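Metallo-beta-lactamase family protein (Thermus thermophilus, PDB 2ZO4) binds zinc ions at a metallo-beta-lactamase-type site and is probably a hydrolase, though its substrate is not established. Local coordinates at residues A[228-231]-A[235-238]. Residues are numbered along the deposited sequence; the frame is centred on the assembly and turned at random.
Sequences VAYA and GPIA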
ATOM      1  N   VAL A 228     -10.001  16.998  -0.499  1.00 13.47           N
ATOM      2  CA  VAL A 228      -8.547  16.907  -0.361  1.00 13.07           C
ATOM      3  C   VAL A 228      -8.173  15.471   0.021  1.00 12.83           C
ATOM      4  O   VAL A 228      -8.961  14.767   0.659  1.00 12.72           O
ATOM      5  CB  VAL A 228      -8.000  17.934   0.685  1.00 13.28           C
ATOM      6  CG1 VAL A 228      -8.455  17.579   2.106  1.00 13.20           C
ATOM      7  CG2 VAL A 228      -6.478  18.042   0.610  1.00 13.04           C
ATOM      8  N   ALA A 229      -6.989  15.031  -0.394  1.00 12.54           N
ATOM      9  CA  ALA A 229      -6.483  13.726   0.022  1.00 12.51           C
ATOM     10  C   ALA A 229      -5.127  13.849   0.689  1.00 12.31           C
ATOM     11  O   ALA A 229      -4.234  14.534   0.186  1.00 12.33           O
ATOM     12  CB  ALA A 229      -6.411  12.759  -1.155  1.00 12.37           C
ATOM     13  N   TYR A 230      -4.994  13.189   1.833  1.00 12.08           N
ATOM     14  CA  TYR A 230      -3.717  13.071   2.517  1.00 11.96           C
ATOM     15  C   TYR A 230      -3.288  11.610   2.437  1.00 11.71           C
ATOM     16  O   TYR A 230      -3.925  10.726   3.015  1.00 11.24           O
ATOM     17  CB  TYR A 230      -3.831  13.541   3.970  1.00 12.06           C
ATOM     18  CG  TYR A 230      -4.367  14.946   4.130  1.00 12.76           C
ATOM     19  CD1 TYR A 230      -3.696  16.040   3.580  1.00 12.58           C
ATOM     20  CD2 TYR A 230      -5.541  15.183   4.841  1.00 12.49           C
ATOM     21  CE1 TYR A 230      -4.192  17.337   3.726  1.00 13.21           C
ATOM     22  CE2 TYR A 230      -6.041  16.471   4.995  1.00 13.01           C
ATOM     23  CZ  TYR A 230      -5.363  17.541   4.433  1.00 12.98           C
ATOM     24  OH  TYR A 230      -5.855  18.814   4.586  1.00 13.40           O
ATOM     25  N   ALA A 231      -2.212  11.373   1.694  1.00 11.48           N
ATOM     26  CA  ALA A 231      -1.792  10.030   1.327  1.00 11.43           C
ATOM     27  C   ALA A 231      -0.639   9.524   2.192  1.00 11.50           C
ATOM     28  O   ALA A 231      -0.167  10.227   3.090  1.00 11.28           O
ATOM     29  CB  ALA A 231      -1.423   9.991  -0.150  1.00 11.43           C
ATOM     30  N   GLY A 235       3.288  15.001  -0.671  1.00 15.20           N
ATOM     31  CA  GLY A 235       2.439  16.104  -0.228  1.00 15.10           C
ATOM     32  C   GLY A 235       0.952  15.848  -0.396  1.00 15.12           C
ATOM     33  O   GLY A 235       0.555  14.817  -0.953  1.00 14.97           O
ATOM     34  N   PRO A 236       0.116  16.786   0.093  1.00 15.12           N
ATOM     35  CA  PRO A 236      -1.347  16.696  -0.002  1.00 15.15           C
ATOM     36  C   PRO A 236      -1.833  16.750  -1.451  1.00 15.15           C
ATOM     37  O   PRO A 236      -1.148  17.315  -2.313  1.00 15.29           O
ATOM     38  CB  PRO A 236      -1.835  17.935   0.758  1.00 15.33           C
ATOM     39  CG  PRO A 236      -0.656  18.419   1.552  1.00 15.28           C
ATOM     40  CD  PRO A 236       0.551  18.015   0.781  1.00 15.14           C
ATOM     41  N   ILE A 237      -2.997  16.159  -1.707  1.00 14.77           N
ATOM     42  CA  ILE A 237      -3.584  16.126  -3.047  1.00 14.74           C
ATOM     43  C   ILE A 237      -4.839  17.004  -3.059  1.00 15.02           C
ATOM     44  O   ILE A 237      -5.880  16.626  -2.516  1.00 14.91           O
ATOM     45  CB  ILE A 237      -3.899  14.669  -3.506  1.00 14.42           C
ATOM     46  CG1 ILE A 237      -2.612  13.840  -3.565  1.00 14.40           C
ATOM     47  CG2 ILE A 237      -4.605  14.659  -4.873  1.00 14.51           C
ATOM     48  CD1 ILE A 237      -2.818  12.327  -3.471  1.00 13.93           C
ATOM     49  N   ALA A 238      -4.723  18.180  -3.674  1.00 15.24           N
ATOM     50  CA  ALA A 238      -5.783  19.188  -3.626  1.00 15.49           C
ATOM     51  C   ALA A 238      -6.963  18.855  -4.536  1.00 15.57           C
ATOM     52  O   ALA A 238      -8.117  19.107  -4.175  1.00 15.74           O
ATOM     53  CB  ALA A 238      -5.224  20.571  -3.946  1.00 15.75           C
TER
HETATM   54  O   HOH W   1      -0.329  13.287   1.221  1.00 17.29           O
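Pro236 packs against Tyr230, and Ile237 bonds to Ala229. The walk begins at Gly235, whose O is linked to Ala231 N by a water that accepts from this nitrogen at 2.7 Å and gives Gly235 O a weak hydrogen bond. The water spans a gap too wide for direct backbone bonding, ahead of the one direct bridge. Pro236 comes next, lying across the rim of Tyr230. Its CB sits near the ring plane, 3.8 Å from Tyr230 CE1, and so meets the edge and not a face. Tyr230 sends its CB away from 235-238, but with CG anti to the carbonyl carbon (chi1 -55°) the ring is set alongside the strand where the proline can reach it.

At Ile237 the two chains bond directly. Ile237 N donates to Ala229 O at 2.8 Å, nearly straight and in the carbonyl plane, and Ala229 N returns a bond to Ile237 O at 2.9 Å, with the donor 16° off the plane of the Ile237 carbonyl. This is one antiparallel hydrogen-bonded pair, a lone bridge. Ile237 O also takes a CA-H contact from Val228 CA at 3.4 Å, while Val228 CG2 rests near the same oxygen. On the other face, Ala229 CB packs on Ile237 CB at 3.9 Å, and Ile237 CD1 reaches along to Ala231 CB at 4.3 Å. At Ala238, opposite Val228, CB turns away from 228-231 and the chain runs on toward helix 240-261.

Strand 228-231 is the outermost of its five-stranded sheet, bonded by its other edge to strand 185-189; the returning chain pairs with its outer edge at one residue only. Helix 240-261 covers the Ala229 and Ile237 face through Val240 and Arg243. The turn between the segments carries the zinc ligand His233, so this short hairpin-like return joins sheet edge, metal site and long helix.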